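Local coordinates for protein leucine aminopeptidase (Fimbriiglobus ruber, PDB 7D1B) that probably catalyses the zinc-dependent cyclisation of N-terminal glutamine to pyroglutamate, as a glutaminyl cyclase of the M28 peptidase family, at residues P66-S69 / G70-G73; T143-W146 / R147-F150; S319-Q322 / M323-G327. All coordinates share one frame; numbering follows the deposited sequence. Where two conformers were deposited one is given.

Contact 1. Residues P66-S69 / G70-G73; sequences PRIS and GTPG
The flat carbonyl group of Ile68 receives the hydroxyl of Thr71 close to its plane: OG1 donates to Ile68 O at 2.6 Å, tilted only 16° from the carbonyl plane and with a C=O...OG1 angle of 136°. Thr71 N reaches the same oxygen in a weak bond of 3.3 Å, so backbone and side chain of one residue both hold it. The other flat group, the guanidinium of Arg67, has its polar end turned away from 70-73; NE bonds Gly65 O, NH1 Thr157 OG1 and NH2 Ala151 O, while on this side only the aliphatic start of the chain takes part, CG lying 3.6 Å from Gly73 O.

Chi1 of Thr71, 66°, puts OG1 between its own N and C and swings CG2 towards Ile68, where the methyl packs 3.9 Å from Ile68 CB. A water joins Pro66, Ile68 and Thr71. It accepts from Ile68 N at 3.0 Å and donates to Thr71 OG1 at 2.8 Å, with a weak bond to Pro66 O besides. The Thr71 hydroxyl therefore has one partner as donor and one as acceptor, consistent with a fixed chi1. Gly73 CA lies 3.7 Å from Pro66 O, an approach made possible by the lack of a side chain.

Ser69 heads the other way and hydrogen-bonds through OG to Asp185, its side chain about 8 Å from that of zinc ligand Glu188. From Ile68 to Thr71 the chain makes a type II beta turn, Gly70 at its third position with positive phi, and Thr71 is the N-cap residue of helix 72-87: a tight turn running straight into a helix start near the zinc ligands.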
# COMPACT_ATOMS: atom_id res chain seq x y z
N PRO A 66 -14.18 0.71 -11.41
CA PRO A 66 -14.07 0.93 -9.96
C PRO A 66 -14.07 -0.39 -9.19
O PRO A 66 -14.72 -1.37 -9.57
CB PRO A 66 -15.30 1.77 -9.64
CG PRO A 66 -15.53 2.56 -10.92
CD PRO A 66 -15.21 1.57 -12.03
N ARG A 67 -13.31 -0.39 -8.09
CA ARG A 67 -13.20 -1.53 -7.19
C ARG A 67 -13.62 -1.08 -5.80
O ARG A 67 -12.87 -1.19 -4.82
CB ARG A 67 -11.77 -2.07 -7.22
CG ARG A 67 -11.39 -2.71 -8.56
CD ARG A 67 -10.04 -2.18 -9.04
NE ARG A 67 -10.24 -0.88 -9.67
CZ ARG A 67 -9.36 0.13 -9.68
NH1 ARG A 67 -8.24 0.06 -8.99
NH2 ARG A 67 -9.65 1.23 -10.38
N ILE A 68 -14.83 -0.55 -5.70
CA ILE A 68 -15.37 -0.09 -4.43
C ILE A 68 -15.64 -1.31 -3.54
O ILE A 68 -16.01 -2.39 -4.03
CB ILE A 68 -16.67 0.69 -4.71
CG1 ILE A 68 -16.37 1.94 -5.55
CG2 ILE A 68 -17.38 1.03 -3.41
CD1 ILE A 68 -17.61 2.55 -6.21
N SER A 69 -15.42 -1.17 -2.24
CA SER A 69 -15.69 -2.29 -1.33
C SER A 69 -17.09 -2.86 -1.58
O SER A 69 -18.06 -2.12 -1.77
CB SER A 69 -15.63 -1.84 0.12
OG SER A 69 -14.33 -1.41 0.44
N GLY A 70 -17.18 -4.19 -1.57
CA GLY A 70 -18.47 -4.86 -1.61
C GLY A 70 -19.09 -4.95 -2.98
O GLY A 70 -20.29 -5.21 -3.07
N THR A 71 -18.32 -4.74 -4.05
CA THR A 71 -18.86 -4.69 -5.41
C THR A 71 -18.23 -5.77 -6.28
O THR A 71 -17.14 -6.28 -5.98
CB THR A 71 -18.62 -3.33 -6.07
OG1 THR A 71 -17.21 -3.14 -6.27
CG2 THR A 71 -19.22 -2.19 -5.25
N PRO A 72 -18.86 -6.08 -7.42
CA PRO A 72 -18.25 -7.05 -8.35
C PRO A 72 -16.87 -6.66 -8.84
O PRO A 72 -16.04 -7.56 -9.05
CB PRO A 72 -19.27 -7.09 -9.49
CG PRO A 72 -20.59 -6.79 -8.80
CD PRO A 72 -20.24 -5.72 -7.81
N GLY A 73 -16.57 -5.37 -9.03
CA GLY A 73 -15.23 -5.00 -9.46
C GLY A 73 -14.18 -5.38 -8.44
O GLY A 73 -13.08 -5.83 -8.80
O HOH W 1 -16.90 -0.89 -7.84

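Contact 2. Residues T143-W146 / R147-F150; sequences TQNW and RKPF
Gln144 and Arg147 run side by side on the surface, joined first through the backbone: Arg147 N donates to Gln144 O at 3.0 Å. One residue on, Lys148 N makes a weak bond to Asn145 O, which also accepts from a water that donates to Lys148 O as well. These i to i+3 backbone bonds mark a short 3-10 helix in the loop between strand 123-130 and helix 153-167 of the M28 fold.

Among the side chains there is a single hydrogen bond across the turn. Lys148 stretches out fully beyond CG, alongside Asn145, and its NZ meets Asn145 OD1 at 3.2 Å, with a C=O...NZ angle of 160°; Lys148 CE lies almost as near, 3.4 Å from that OD1.

The contact of Gln144 with Arg147 is of another kind. Bent at chi2 (-53°), the glutamine chain carries OE1 over one face of the guanidinium, 3.4 Å from Arg147 NH1; the amide and guanidinium planes stand 87° apart. The oxygen stands over the face instead of in line with an N-H, and no hydrogen bond forms.

A CH-pi contact lies within 143-146: Thr143 sets its methyl CG2 over the centre of the Trp146 ring, 3.8 Å above the plane, while His138 meets that indole edge-to-face and Trp146 NE1 donates to Glu140 O.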
# COMPACT_ATOMS: atom_id res chain seq x y z
N THR A 143 -20.02 18.72 -8.29
CA THR A 143 -20.48 17.47 -7.70
C THR A 143 -21.14 16.54 -8.72
O THR A 143 -21.30 15.35 -8.43
CB THR A 143 -21.37 17.71 -6.48
OG1 THR A 143 -22.53 18.45 -6.88
CG2 THR A 143 -20.60 18.49 -5.43
N GLN A 144 -21.53 17.04 -9.89
CA GLN A 144 -21.95 16.12 -10.95
C GLN A 144 -20.84 15.13 -11.28
O GLN A 144 -21.12 13.97 -11.60
CB GLN A 144 -22.38 16.90 -12.19
CG GLN A 144 -23.74 17.56 -12.04
CD GLN A 144 -24.80 16.57 -11.61
OE1 GLN A 144 -25.18 15.68 -12.38
NE2 GLN A 144 -25.28 16.71 -10.38
N ASN A 145 -19.59 15.56 -11.18
CA ASN A 145 -18.46 14.67 -11.41
C ASN A 145 -18.32 13.60 -10.34
O ASN A 145 -17.57 12.64 -10.55
CB ASN A 145 -17.16 15.46 -11.55
CG ASN A 145 -17.08 16.18 -12.87
OD1 ASN A 145 -17.64 15.71 -13.86
ND2 ASN A 145 -16.40 17.32 -12.90
N TRP A 146 -19.00 13.74 -9.20
CA TRP A 146 -19.01 12.67 -8.22
C TRP A 146 -19.80 11.47 -8.70
O TRP A 146 -19.75 10.42 -8.05
CB TRP A 146 -19.60 13.15 -6.90
CG TRP A 146 -18.81 14.21 -6.21
CD1 TRP A 146 -17.70 14.88 -6.69
CD2 TRP A 146 -19.06 14.73 -4.90
NE1 TRP A 146 -17.26 15.77 -5.75
CE2 TRP A 146 -18.08 15.71 -4.64
CE3 TRP A 146 -20.03 14.46 -3.92
CZ2 TRP A 146 -18.02 16.41 -3.44
CZ3 TRP A 146 -19.97 15.16 -2.72
CH2 TRP A 146 -18.98 16.12 -2.50
N ARG A 147 -20.51 11.58 -9.82
CA ARG A 147 -21.28 10.45 -10.33
C ARG A 147 -20.50 9.64 -11.35
O ARG A 147 -21.00 8.62 -11.83
CB ARG A 147 -22.58 10.95 -10.95
CG ARG A 147 -23.34 11.93 -10.07
CD ARG A 147 -24.79 11.52 -9.84
NE ARG A 147 -25.74 12.17 -10.75
CZ ARG A 147 -25.77 12.06 -12.08
NH1 ARG A 147 -26.70 12.72 -12.77
NH2 ARG A 147 -24.94 11.27 -12.74
N LYS A 148 -19.30 10.05 -11.68
CA LYS A 148 -18.50 9.38 -12.69
C LYS A 148 -17.54 8.38 -12.04
O LYS A 148 -17.17 8.53 -10.87
CB LYS A 148 -17.71 10.41 -13.49
CG LYS A 148 -18.63 11.36 -14.25
CD LYS A 148 -17.86 12.40 -15.06
CE LYS A 148 -18.79 13.23 -15.93
NZ LYS A 148 -18.03 14.27 -16.68
N PRO A 149 -17.13 7.35 -12.77
CA PRO A 149 -16.25 6.34 -12.18
C PRO A 149 -14.87 6.91 -11.88
O PRO A 149 -14.26 7.60 -12.71
CB PRO A 149 -16.18 5.23 -13.25
CG PRO A 149 -16.64 5.88 -14.51
CD PRO A 149 -17.60 6.96 -14.12
N PHE A 150 -14.37 6.61 -10.68
CA PHE A 150 -13.09 7.13 -10.20
C PHE A 150 -12.07 5.99 -10.25
O PHE A 150 -12.19 5.00 -9.52
CB PHE A 150 -13.27 7.68 -8.78
CG PHE A 150 -11.98 8.06 -8.10
CD1 PHE A 150 -11.07 8.93 -8.70
CD2 PHE A 150 -11.67 7.53 -6.86
CE1 PHE A 150 -9.87 9.27 -8.06
CE2 PHE A 150 -10.48 7.88 -6.21
CZ PHE A 150 -9.56 8.73 -6.83
O HOH W 2 -16.37 10.49 -9.11

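Contact 3. Residues S319-Q322 / M323-G327; sequences SGKQ and MVDVG
Lys321 leaves the helix with CG anti to its N (chi1 161°), kinks once at chi2 (80°) and then runs extended, which brings its amine forward one turn to Asp325. The aspartate meets it with CG beside its own N (chi1 -82°). In one of the two conformers deposited for Lys321 the result is a salt bridge, which may thus be only partly occupied: NZ lies 2.7 Å from Asp325 OD1 and uses that oxygen's syn lone pair, on the side of OD2. Lys321 CE comes in as well, 3.4 Å from Asp325 OD2.

Gln322 also bends at chi2, and its amide passes across Val326, with NE2 3.6 Å from Val326 CG2. That NE2 donates to Phe235 O and Ser270 OG, so the amide is held from the neighbouring loops. A water lies within reach of both Gln322 OE1 (2.8 Å) and Asp325 OD2 (2.7 Å), though it has too few protons for all its neighbours; a glycerol, probably from the crystallisation liquor, hydrogen-bonds to the same OE1.

The helix start is capped by Ser319, whose OG accepts from Gln322 N at 3.0 Å. The i to i+4 bonds run from Met323 N to Ser319 O through to Val326 N to Gln322 O at 3.0 Å.

This is the opening of the C-terminal helix 320-336. Met323, in one of its two conformers, packs inward on Ala54 and Val58 of helix 51-63 and on Ala161 and Leu162 of helix 153-167; Val324 touches Pro51, and Val326 touches Leu162 and Leu242 of strand 242-244.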
# COMPACT_ATOMS: atom_id res chain seq x y z
N SER A 319 4.39 6.89 -13.27
CA SER A 319 5.72 6.75 -13.84
C SER A 319 6.26 5.35 -13.55
O SER A 319 6.43 4.98 -12.38
CB SER A 319 6.64 7.81 -13.24
OG SER A 319 7.99 7.44 -13.45
N GLY A 320 6.57 4.59 -14.60
CA GLY A 320 7.18 3.29 -14.38
C GLY A 320 8.52 3.38 -13.68
O GLY A 320 8.85 2.53 -12.85
N LYS A 321 9.32 4.40 -14.01
CA LYS A 321 10.60 4.57 -13.34
C LYS A 321 10.40 4.83 -11.85
O LYS A 321 11.14 4.30 -11.02
CB LYS A 321 11.39 5.72 -13.98
CG LYS A 321 12.52 6.27 -13.08
CD LYS A 321 13.84 5.50 -13.03
CE LYS A 321 14.81 6.26 -12.14
NZ LYS A 321 15.85 5.38 -11.58
N GLN A 322 9.40 5.63 -11.49
CA GLN A 322 9.12 5.87 -10.09
C GLN A 322 8.70 4.58 -9.39
O GLN A 322 9.14 4.30 -8.26
CB GLN A 322 8.03 6.94 -9.98
CG GLN A 322 7.58 7.26 -8.56
CD GLN A 322 8.68 7.80 -7.66
OE1 GLN A 322 9.72 8.30 -8.12
NE2 GLN A 322 8.47 7.69 -6.35
N MET A 323 7.88 3.76 -10.06
CA MET A 323 7.50 2.48 -9.48
C MET A 323 8.72 1.60 -9.24
O MET A 323 8.84 0.96 -8.20
CB MET A 323 6.50 1.77 -10.39
CG MET A 323 5.20 2.49 -10.49
SD MET A 323 3.86 1.61 -11.27
CE MET A 323 3.49 0.29 -10.12
N VAL A 324 9.62 1.53 -10.23
CA VAL A 324 10.82 0.70 -10.10
C VAL A 324 11.70 1.19 -8.96
O VAL A 324 12.24 0.39 -8.18
CB VAL A 324 11.58 0.66 -11.45
CG1 VAL A 324 13.02 0.15 -11.25
CG2 VAL A 324 10.83 -0.18 -12.48
N ASP A 325 11.87 2.51 -8.84
CA ASP A 325 12.68 3.05 -7.75
C ASP A 325 12.12 2.63 -6.40
O ASP A 325 12.85 2.17 -5.52
CB ASP A 325 12.70 4.58 -7.81
CG ASP A 325 13.69 5.15 -8.79
OD1 ASP A 325 14.44 4.41 -9.45
OD2 ASP A 325 13.68 6.38 -8.90
N VAL A 326 10.80 2.80 -6.21
CA VAL A 326 10.21 2.41 -4.93
C VAL A 326 10.32 0.91 -4.71
O VAL A 326 10.65 0.45 -3.60
CB VAL A 326 8.77 2.94 -4.83
CG1 VAL A 326 8.07 2.40 -3.58
CG2 VAL A 326 8.78 4.47 -4.81
N GLY A 327 10.12 0.11 -5.77
CA GLY A 327 10.29 -1.32 -5.64
C GLY A 327 11.69 -1.72 -5.22
O GLY A 327 11.87 -2.59 -4.36
O HOH W 3 12.35 7.96 -7.11

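Contacts 1 and 2 are neighbours in space, their centres 16 Å apart: Pro66 CG packs 3.6 Å from Pro149 CB, so the loop before helix 72-87 rests on the one before helix 153-167. Both lie on the side of the chain near the zinc site formed by Asp155, Glu188 and His309. The side chain of Arg67 lies about 11 Å from the zinc ion and that of Trp146 about 13 Å. Contact 3 stands apart, its centre 27 Å from that of contact 1 and 29 Å from that of contact 2, away from the metal. It lies in the C-terminal helix, which packs on helices 51-63 and 153-167; the latter also carries zinc ligand Asp155.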